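Local atomic coordinates of glutaredoxin (Chlorella sorokiniana, PDB entry 4I2U), a protein that binds glutathione and, as a thioredoxin-fold oxidoreductase, probably uses it to reduce disulfides in cellular redox homeostasis. Residues C28-R33 with D86-A91; K37-S42 with V98-A103; A57-L62 with G67-P72. All blocks are in the same frame, centred on the assembly; numbering follows the deposited sequence.

Contact 1. Residues C28-R33 with D86-A91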
loop_
_atom_site.group_PDB
_atom_site.type_symbol
_atom_site.label_atom_id
_atom_site.label_comp_id
_atom_site.label_asym_id
_atom_site.label_seq_id
_atom_site.Cartn_x
_atom_site.Cartn_y
_atom_site.Cartn_z
ATOM N N CYS A 28 0.313 2.135 -9.699
ATOM C CA CYS A 28 -0.607 2.378 -8.599
ATOM C C CYS A 28 -1.980 1.807 -8.912
ATOM O O CYS A 28 -2.590 1.140 -8.069
ATOM C CB CYS A 28 -0.683 3.877 -8.293
ATOM S SG CYS A 28 0.877 4.511 -7.674
ATOM N N VAL A 29 -2.464 2.032 -10.131
ATOM C CA VAL A 29 -3.738 1.440 -10.553
ATOM C C VAL A 29 -3.665 -0.082 -10.462
ATOM O O VAL A 29 -4.591 -0.738 -9.976
ATOM C CB VAL A 29 -4.086 1.877 -11.998
ATOM C CG1 VAL A 29 -5.282 1.112 -12.516
ATOM C CG2 VAL A 29 -4.346 3.376 -12.039
ATOM N N LYS A 30 -2.570 -0.658 -10.938
ATOM C CA LYS A 30 -2.404 -2.113 -10.899
ATOM C C LYS A 30 -2.422 -2.641 -9.454
ATOM O O LYS A 30 -3.040 -3.666 -9.164
ATOM C CB LYS A 30 -1.082 -2.473 -11.579
ATOM C CG LYS A 30 -0.721 -3.940 -11.592
ATOM C CD LYS A 30 0.702 -4.143 -12.152
ATOM C CE LYS A 30 0.851 -3.635 -13.577
ATOM N NZ LYS A 30 2.071 -4.250 -14.206
ATOM N N GLY A 31 -1.737 -1.959 -8.545
ATOM C CA GLY A 31 -1.723 -2.354 -7.146
ATOM C C GLY A 31 -3.103 -2.260 -6.517
ATOM O O GLY A 31 -3.535 -3.154 -5.781
ATOM N N LYS A 32 -3.813 -1.171 -6.791
ATOM C CA LYS A 32 -5.172 -1.019 -6.316
ATOM C C LYS A 32 -6.083 -2.120 -6.817
ATOM O O LYS A 32 -6.827 -2.715 -6.028
ATOM C CB LYS A 32 -5.737 0.340 -6.711
ATOM C CG LYS A 32 -5.079 1.513 -6.002
ATOM C CD LYS A 32 -5.425 2.821 -6.683
ATOM C CE LYS A 32 -4.942 4.020 -5.893
ATOM N NZ LYS A 32 -5.119 5.261 -6.668
ATOM N N ARG A 33 -6.034 -2.417 -8.111
ATOM C CA ARG A 33 -6.901 -3.451 -8.669
ATOM C C ARG A 33 -6.595 -4.811 -8.083
ATOM O O ARG A 33 -7.501 -5.614 -7.848
ATOM C CB ARG A 33 -6.816 -3.458 -10.195
ATOM C CG ARG A 33 -7.518 -2.256 -10.829
ATOM C CD ARG A 33 -7.262 -2.146 -12.337
ATOM N NE ARG A 33 -8.074 -1.088 -12.942
ATOM C CZ ARG A 33 -7.850 -0.544 -14.138
ATOM N NH1 ARG A 33 -6.826 -0.947 -14.884
ATOM N NH2 ARG A 33 -8.659 0.415 -14.589
ATOM N N ASP A 86 4.934 -6.007 -7.800
ATOM C CA ASP A 86 5.041 -6.949 -6.681
ATOM C C ASP A 86 3.671 -7.287 -6.122
ATOM O O ASP A 86 3.370 -8.458 -5.833
ATOM C CB ASP A 86 5.888 -6.383 -5.533
ATOM C CG ASP A 86 7.330 -6.168 -5.894
ATOM O OD1 ASP A 86 7.895 -6.969 -6.668
ATOM O OD2 ASP A 86 7.903 -5.189 -5.368
ATOM N N THR A 87 2.832 -6.278 -5.940
ATOM C CA THR A 87 1.532 -6.493 -5.329
ATOM C C THR A 87 0.661 -7.339 -6.247
ATOM O O THR A 87 -0.055 -8.243 -5.784
ATOM C CB THR A 87 0.857 -5.153 -4.998
ATOM O OG1 THR A 87 1.649 -4.437 -4.045
ATOM C CG2 THR A 87 -0.522 -5.357 -4.400
ATOM N N ASP A 88 0.693 -7.059 -7.534
ATOM C CA ASP A 88 -0.031 -7.865 -8.501
ATOM C C ASP A 88 0.444 -9.319 -8.492
ATOM O O ASP A 88 -0.364 -10.249 -8.526
ATOM C CB ASP A 88 0.145 -7.260 -9.885
ATOM C CG ASP A 88 -0.664 -7.969 -10.921
ATOM O OD1 ASP A 88 -1.901 -7.778 -10.932
ATOM O OD2 ASP A 88 -0.058 -8.736 -11.702
ATOM N N ALA A 89 1.752 -9.527 -8.445
ATOM C CA ALA A 89 2.305 -10.882 -8.394
ATOM C C ALA A 89 1.871 -11.610 -7.130
ATOM O O ALA A 89 1.512 -12.790 -7.170
ATOM C CB ALA A 89 3.809 -10.825 -8.480
ATOM N N LEU A 90 1.886 -10.918 -6.000
ATOM C CA LEU A 90 1.468 -11.531 -4.736
ATOM C C LEU A 90 -0.021 -11.845 -4.718
ATOM O O LEU A 90 -0.447 -12.822 -4.127
ATOM C CB LEU A 90 1.845 -10.610 -3.579
ATOM C CG LEU A 90 3.344 -10.472 -3.366
ATOM C CD1 LEU A 90 3.572 -9.270 -2.462
ATOM C CD2 LEU A 90 3.969 -11.709 -2.765
ATOM N N ALA A 91 -0.820 -11.025 -5.378
ATOM C CA ALA A 91 -2.232 -11.318 -5.507
ATOM C C ALA A 91 -2.423 -12.617 -6.266
ATOM O O ALA A 91 -3.225 -13.477 -5.890
ATOM C CB ALA A 91 -2.949 -10.177 -6.212
HETATM O O HOH W 1 -3.795 -5.820 -10.808
#
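K30 and D88 meet through their carbon stems, and the K30 side chain can be followed outward atom by atom. CB starts it off the helix, and CG, anti to the backbone N (chi1 178°), is thereby carried beside the carbonyl carbon and over to the second helix, where it lies 3.8 Å from D88 CB. The next methylene keeps to the same neighbour, K30 CD standing 3.9 Å from D88 CB, the two side chains crossing at about a right angle. At chi3 (-60°) the chain bends, and the ammonium passes D88 by: K30 NZ is 5.6 Å from D88 OD2 and instead makes a salt bridge with D85, a residue of the glutathione pocket just ahead of segment 86-91. The D88 carboxylate, of opposite charge, may still add a weak attraction at that distance.

Helices 26-36 and 84-93, joined here, belong to the thioredoxin fold of glutaredoxins, and C28 lies near the start of the first, in what is probably the thioredoxin-type CxxC motif that begins at C25, just ahead of the helix. Within the two segments, 28-33 and 86-91, the backbones are nearest at a glycine, G31 CA being 5.6 Å from T87 CA. With no side chain on G31, the T87 methyl packs against the glycine backbone, CG2 lying 4.0 Å from G31 O, while T87 OG1 turns back to hydrogen-bond G83 O.

One water spans the outer side of the groove. It donates to K30 O at 2.8 Å and to D88 OD1 at 2.7 Å, tying the carboxylate to a carbonyl of the facing helix.

Contact 2. Residues K37-S42 with V98-A103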
loop_
_atom_site.group_PDB
_atom_site.type_symbol
_atom_site.label_atom_id
_atom_site.label_comp_id
_atom_site.label_asym_id
_atom_site.label_seq_id
_atom_site.Cartn_x
_atom_site.Cartn_y
_atom_site.Cartn_z
ATOM N N LYS A 37 -9.427 -7.152 -5.535
ATOM C CA LYS A 37 -9.938 -8.507 -5.721
ATOM C C LYS A 37 -10.399 -9.081 -4.389
ATOM O O LYS A 37 -11.248 -9.968 -4.355
ATOM C CB LYS A 37 -8.860 -9.417 -6.293
ATOM C CG LYS A 37 -8.374 -9.057 -7.675
ATOM C CD LYS A 37 -7.167 -9.911 -8.043
ATOM C CE LYS A 37 -6.667 -9.622 -9.448
ATOM N NZ LYS A 37 -7.511 -10.263 -10.494
ATOM N N PHE A 38 -9.824 -8.606 -3.291
ATOM C CA PHE A 38 -10.041 -9.216 -1.980
ATOM C C PHE A 38 -10.737 -8.323 -0.986
ATOM O O PHE A 38 -11.378 -8.835 -0.056
ATOM C CB PHE A 38 -8.699 -9.663 -1.404
ATOM C CG PHE A 38 -7.912 -10.510 -2.348
ATOM C CD1 PHE A 38 -8.370 -11.766 -2.682
ATOM C CD2 PHE A 38 -6.764 -10.039 -2.947
ATOM C CE1 PHE A 38 -7.679 -12.559 -3.567
ATOM C CE2 PHE A 38 -6.060 -10.836 -3.836
ATOM C CZ PHE A 38 -6.520 -12.094 -4.147
ATOM N N LEU A 39 -10.623 -7.010 -1.180
ATOM C CA LEU A 39 -11.084 -5.994 -0.245
ATOM C C LEU A 39 -11.807 -4.902 -0.980
ATOM O O LEU A 39 -11.437 -4.553 -2.109
ATOM C CB LEU A 39 -9.875 -5.276 0.359
ATOM C CG LEU A 39 -8.715 -6.115 0.882
ATOM C CD1 LEU A 39 -7.464 -5.282 0.972
ATOM C CD2 LEU A 39 -9.055 -6.700 2.240
ATOM N N PRO A 40 -12.786 -4.278 -0.336
ATOM C CA PRO A 40 -13.380 -3.121 -0.993
ATOM C C PRO A 40 -12.480 -1.907 -0.870
ATOM O O PRO A 40 -11.616 -1.837 0.006
ATOM C CB PRO A 40 -14.689 -2.907 -0.234
ATOM C CG PRO A 40 -14.530 -3.598 1.060
ATOM C CD PRO A 40 -13.480 -4.653 0.901
ATOM N N LYS A 41 -12.717 -0.941 -1.747
ATOM C CA LYS A 41 -11.946 0.303 -1.758
ATOM C C LYS A 41 -11.978 1.014 -0.411
ATOM O O LYS A 41 -11.000 1.653 -0.025
ATOM C CB LYS A 41 -12.466 1.258 -2.838
ATOM C CG LYS A 41 -12.246 0.768 -4.245
ATOM C CD LYS A 41 -12.662 1.816 -5.276
ATOM C CE LYS A 41 -12.864 1.186 -6.649
ATOM N NZ LYS A 41 -13.346 2.163 -7.665
ATOM N N SER A 42 -13.077 0.899 0.321
ATOM C CA SER A 42 -13.204 1.623 1.583
ATOM C C SER A 42 -12.355 0.984 2.681
ATOM O O SER A 42 -12.218 1.548 3.770
ATOM C CB SER A 42 -14.658 1.671 2.003
ATOM O OG SER A 42 -15.111 0.353 2.194
ATOM N N VAL A 98 -2.697 -14.727 1.963
ATOM C CA VAL A 98 -2.203 -15.191 3.252
ATOM C C VAL A 98 -1.940 -13.998 4.167
ATOM O O VAL A 98 -2.336 -14.001 5.333
ATOM C CB VAL A 98 -0.915 -16.047 3.101
ATOM C CG1 VAL A 98 -0.277 -16.339 4.473
ATOM C CG2 VAL A 98 -1.220 -17.341 2.359
ATOM N N MET A 99 -1.272 -12.975 3.654
ATOM C CA MET A 99 -1.005 -11.794 4.470
ATOM C C MET A 99 -2.262 -11.085 4.920
ATOM O O MET A 99 -2.356 -10.625 6.066
ATOM C CB MET A 99 -0.111 -10.817 3.717
ATOM C CG MET A 99 1.302 -11.347 3.564
ATOM S SD MET A 99 2.486 -10.185 2.907
ATOM C CE MET A 99 1.913 -10.125 1.274
ATOM N N LEU A 100 -3.235 -10.976 4.031
ATOM C CA LEU A 100 -4.491 -10.311 4.383
ATOM C C LEU A 100 -5.274 -11.104 5.419
ATOM O O LEU A 100 -5.848 -10.520 6.340
ATOM C CB LEU A 100 -5.330 -10.085 3.132
ATOM C CG LEU A 100 -4.780 -9.112 2.087
ATOM C CD1 LEU A 100 -5.654 -9.143 0.867
ATOM C CD2 LEU A 100 -4.701 -7.689 2.615
ATOM N N ARG A 101 -5.291 -12.421 5.296
ATOM C CA ARG A 101 -5.944 -13.232 6.313
ATOM C C ARG A 101 -5.216 -13.096 7.653
ATOM O O ARG A 101 -5.846 -12.950 8.704
ATOM C CB ARG A 101 -6.014 -14.697 5.888
ATOM C CG ARG A 101 -7.018 -14.944 4.779
ATOM C CD ARG A 101 -7.351 -16.422 4.555
ATOM N NE ARG A 101 -6.205 -17.143 4.018
ATOM C CZ ARG A 101 -5.958 -17.353 2.721
ATOM N NH1 ARG A 101 -6.787 -16.952 1.763
ATOM N NH2 ARG A 101 -4.863 -17.994 2.394
ATOM N N ASN A 102 -3.886 -13.105 7.633
ATOM C CA ASN A 102 -3.141 -12.970 8.881
ATOM C C ASN A 102 -3.397 -11.614 9.536
ATOM O O ASN A 102 -3.377 -11.493 10.770
ATOM C CB ASN A 102 -1.643 -13.142 8.642
ATOM C CG ASN A 102 -1.258 -14.570 8.341
ATOM O OD1 ASN A 102 -2.035 -15.498 8.567
ATOM N ND2 ASN A 102 -0.054 -14.753 7.816
ATOM N N ALA A 103 -3.641 -10.598 8.716
ATOM C CA ALA A 103 -3.897 -9.249 9.201
ATOM C C ALA A 103 -5.326 -9.074 9.696
ATOM O O ALA A 103 -5.661 -8.038 10.266
ATOM C CB ALA A 103 -3.589 -8.236 8.102
#
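L100 presents its two methyl groups to two successive residues of the loop that follows helix 26-36. Its CD1 goes to F38, lying 3.8 Å from F38 CB and also near the start of the ring, with CD2 of the phenylalanine 4.1 Å from L100 CD1. The two side chains cross at about a right angle, and the methyl comes to the ring obliquely. The other branch runs straight at L39: the leucines reach toward each other tip to tip, L39 CD1 4.0 Å from L100 CD2. With CG anti to the carbonyl carbon (chi1 -66°), L100 points toward the loop, and the fork at CG sends CD1 to F38 and CD2 to L39. The contact is wholly apolar.

Behind this first shell, K37 CB covers one face of the F38 ring over its centre, 3.9 Å above the plane, and L96 and E97 also touch that side chain. V17 of strand 17-21 touches both leucines, and I76 of strand 73-76 and the later residues V105 and L106 add to the packing around L100. Hydrophobic side chains thus join the C-terminal helix 95-102 to the loop between helix 26-36 and strand 45-48, against the central sheet of the thioredoxin fold.

Contact 3. Residues A57-L62 with G67-P72. With GSH (glutathione), chain B.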
loop_
_atom_site.group_PDB
_atom_site.type_symbol
_atom_site.label_atom_id
_atom_site.label_comp_id
_atom_site.label_asym_id
_atom_site.label_seq_id
_atom_site.Cartn_x
_atom_site.Cartn_y
_atom_site.Cartn_z
ATOM N N ALA A 57 8.079 14.960 0.234
ATOM C CA ALA A 57 8.651 14.650 1.544
ATOM C C ALA A 57 8.245 13.253 1.991
ATOM O O ALA A 57 9.009 12.534 2.647
ATOM C CB ALA A 57 8.228 15.675 2.582
ATOM N N ILE A 58 7.013 12.870 1.698
ATOM C CA ILE A 58 6.560 11.530 2.026
ATOM C C ILE A 58 7.325 10.495 1.211
ATOM O O ILE A 58 7.756 9.470 1.741
ATOM C CB ILE A 58 5.034 11.401 1.836
ATOM C CG1 ILE A 58 4.327 12.233 2.912
ATOM C CG2 ILE A 58 4.591 9.947 1.908
ATOM C CD1 ILE A 58 2.880 12.449 2.658
ATOM N N GLN A 59 7.539 10.762 -0.070
ATOM C CA GLN A 59 8.348 9.856 -0.873
ATOM C C GLN A 59 9.764 9.746 -0.340
ATOM O O GLN A 59 10.337 8.661 -0.364
ATOM C CB GLN A 59 8.398 10.294 -2.327
ATOM C CG GLN A 59 7.067 10.134 -3.048
ATOM C CD GLN A 59 7.182 10.449 -4.530
ATOM O OE1 GLN A 59 6.899 11.561 -4.973
ATOM N NE2 GLN A 59 7.636 9.475 -5.306
ATOM N N ASP A 60 10.330 10.858 0.121
ATOM C CA ASP A 60 11.660 10.843 0.726
ATOM C C ASP A 60 11.699 9.915 1.933
ATOM O O ASP A 60 12.642 9.138 2.090
ATOM C CB ASP A 60 12.054 12.253 1.173
ATOM C CG ASP A 60 12.422 13.164 0.039
ATOM O OD1 ASP A 60 12.674 12.672 -1.081
ATOM O OD2 ASP A 60 12.488 14.387 0.310
ATOM N N TYR A 61 10.698 9.980 2.799
ATOM C CA TYR A 61 10.686 9.076 3.929
ATOM C C TYR A 61 10.477 7.648 3.460
ATOM O O TYR A 61 11.056 6.716 4.019
ATOM C CB TYR A 61 9.635 9.460 4.962
ATOM C CG TYR A 61 9.631 8.484 6.112
ATOM C CD1 TYR A 61 10.765 8.284 6.895
ATOM C CD2 TYR A 61 8.506 7.724 6.380
ATOM C CE1 TYR A 61 10.754 7.351 7.941
ATOM C CE2 TYR A 61 8.486 6.794 7.412
ATOM C CZ TYR A 61 9.613 6.614 8.192
ATOM O OH TYR A 61 9.612 5.716 9.251
ATOM N N LEU A 62 9.618 7.428 2.467
ATOM C CA LEU A 62 9.453 6.082 1.936
ATOM C C LEU A 62 10.764 5.497 1.407
ATOM O O LEU A 62 11.001 4.286 1.518
ATOM C CB LEU A 62 8.341 6.043 0.875
ATOM C CG LEU A 62 6.929 6.236 1.456
ATOM C CD1 LEU A 62 5.922 6.590 0.373
ATOM C CD2 LEU A 62 6.486 4.972 2.208
ATOM N N GLY A 67 13.534 1.627 0.894
ATOM C CA GLY A 67 14.600 1.440 -0.077
ATOM C C GLY A 67 14.360 2.054 -1.430
ATOM O O GLY A 67 15.245 2.023 -2.274
ATOM N N GLY A 68 13.187 2.628 -1.650
ATOM C CA GLY A 68 12.885 3.267 -2.923
ATOM C C GLY A 68 11.837 4.355 -2.758
ATOM O O GLY A 68 11.084 4.338 -1.798
ATOM N N ARG A 69 11.827 5.300 -3.699
ATOM C CA ARG A 69 10.907 6.432 -3.694
ATOM C C ARG A 69 9.711 6.240 -4.593
ATOM O O ARG A 69 8.740 6.976 -4.481
ATOM C CB ARG A 69 11.610 7.684 -4.235
ATOM C CG ARG A 69 12.254 8.591 -3.230
ATOM C CD ARG A 69 12.760 9.863 -3.889
ATOM N NE ARG A 69 12.116 11.074 -3.379
ATOM C CZ ARG A 69 11.276 11.844 -4.072
ATOM N NH1 ARG A 69 10.924 11.527 -5.312
ATOM N NH2 ARG A 69 10.775 12.935 -3.515
ATOM N N SER A 70 9.778 5.291 -5.519
ATOM C CA SER A 70 8.752 5.185 -6.549
ATOM C C SER A 70 7.404 4.828 -5.947
ATOM O O SER A 70 7.312 4.234 -4.881
ATOM C CB SER A 70 9.133 4.140 -7.587
ATOM O OG SER A 70 9.199 2.839 -7.046
ATOM N N VAL A 71 6.343 5.182 -6.655
ATOM C CA VAL A 71 4.988 4.766 -6.304
ATOM C C VAL A 71 4.544 3.639 -7.218
ATOM O O VAL A 71 4.899 3.596 -8.387
ATOM C CB VAL A 71 3.974 5.929 -6.346
ATOM C CG1 VAL A 71 4.300 6.908 -5.242
ATOM C CG2 VAL A 71 3.964 6.627 -7.711
ATOM N N PRO A 72 3.754 2.703 -6.695
ATOM C CA PRO A 72 3.238 2.703 -5.325
ATOM C C PRO A 72 4.194 2.076 -4.314
ATOM O O PRO A 72 5.147 1.390 -4.673
ATOM C CB PRO A 72 1.978 1.833 -5.431
ATOM C CG PRO A 72 2.372 0.834 -6.513
ATOM C CD PRO A 72 3.167 1.628 -7.513
HETATM N N1 GSH B . 8.054 -1.389 -11.274
HETATM C CA1 GSH B . 7.589 -0.345 -10.347
HETATM C C1 GSH B . 6.379 -0.901 -9.643
HETATM O O11 GSH B . 6.009 -2.052 -9.945
HETATM O O12 GSH B . 5.792 -0.227 -8.757
HETATM C CB1 GSH B . 7.327 0.927 -11.150
HETATM C CG1 GSH B . 6.934 2.119 -10.285
HETATM C CD1 GSH B . 7.279 3.437 -10.957
HETATM O OE1 GSH B . 8.352 3.610 -11.540
HETATM N N2 GSH B . 6.392 4.409 -10.849
HETATM C CA2 GSH B . 6.656 5.761 -11.351
HETATM C C2 GSH B . 7.301 6.646 -10.308
HETATM O O2 GSH B . 7.283 6.344 -9.125
HETATM C CB2 GSH B . 5.362 6.397 -11.860
HETATM S SG2 GSH B . 4.751 5.592 -13.367
HETATM N N3 GSH B . 7.920 7.733 -10.745
HETATM C CA3 GSH B . 8.688 8.561 -9.847
HETATM C C3 GSH B . 7.865 9.401 -8.902
HETATM O O31 GSH B . 6.636 9.544 -9.064
HETATM O O32 GSH B . 8.506 9.931 -7.964
HETATM O O HOH W 2 8.729 13.660 -5.400
#
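This is a polar, ligand-linked contact between helix 55-66 and the loop that leads from it into strand 73-76, and it builds one side of the glutathione pocket. Q59 is the link between loop and ligand. Its extended side chain places NE2 between two acceptors: it donates to R69 O at 2.9 Å, from above the carbonyl plane, and to GSH O32 at 2.8 Å, both nearly straight with N-H...acceptor angles of 163°. The other amide atom, Q59 OE1, accepts from K22 and from a water that also takes a bond from R69 NH2, which would fix the rotation of the amide.

R69 folds back over the helix. Its guanidinium lies with one face on Q59 CB, which stands 3.7 Å above the plane, and side-on it grips a single oxygen of D60. NE meets D60 OD1 at 2.9 Å nearly along the C-O axis, whereas NH2 comes to D60 OD1 at 3.1 Å from above the carboxylate plane, the two flat groups being turned 53° apart. With a leucine in place of R69, D60 would probably be left without its charged mate, and the shared water without one of its partners.

Further along the loop, V71 pairs with the tripeptide backbone in both directions: V71 N donates to GSH O2 at 2.9 Å, and GSH N2 donates to V71 O at 3.0 Å. The peptide bond before P72 is cis, as in the cis-proline loop of thioredoxin-fold proteins. On the inner side of the contact, L62 touches F20 of strand 17-21, while V71 and P72 rest against C28 of helix 26-36 and P72 also reaches I19 of the central sheet.

How the contacts relate
The three contacts grade from buried packing to ligand binding. Contact 2 is buried and purely hydrophobic; contact 1 is partly buried, its close glycine-threonine approach edged by lysine, aspartate and water; contact 3, also partly buried, relies on charges, amides and glutathione. Contacts 1 and 2 adjoin, with A91 CB 4.0 Å from F38 CE2 and with helices 84-93 and 95-102 consecutive in the chain, and their segments alternate along the sequence. Contact 3 touches contact 1 through C28, whose SG lies 3.7 Å from V71 CB, but its centre is about 23 Å from that of contact 2, on the opposite side of the chain's centre.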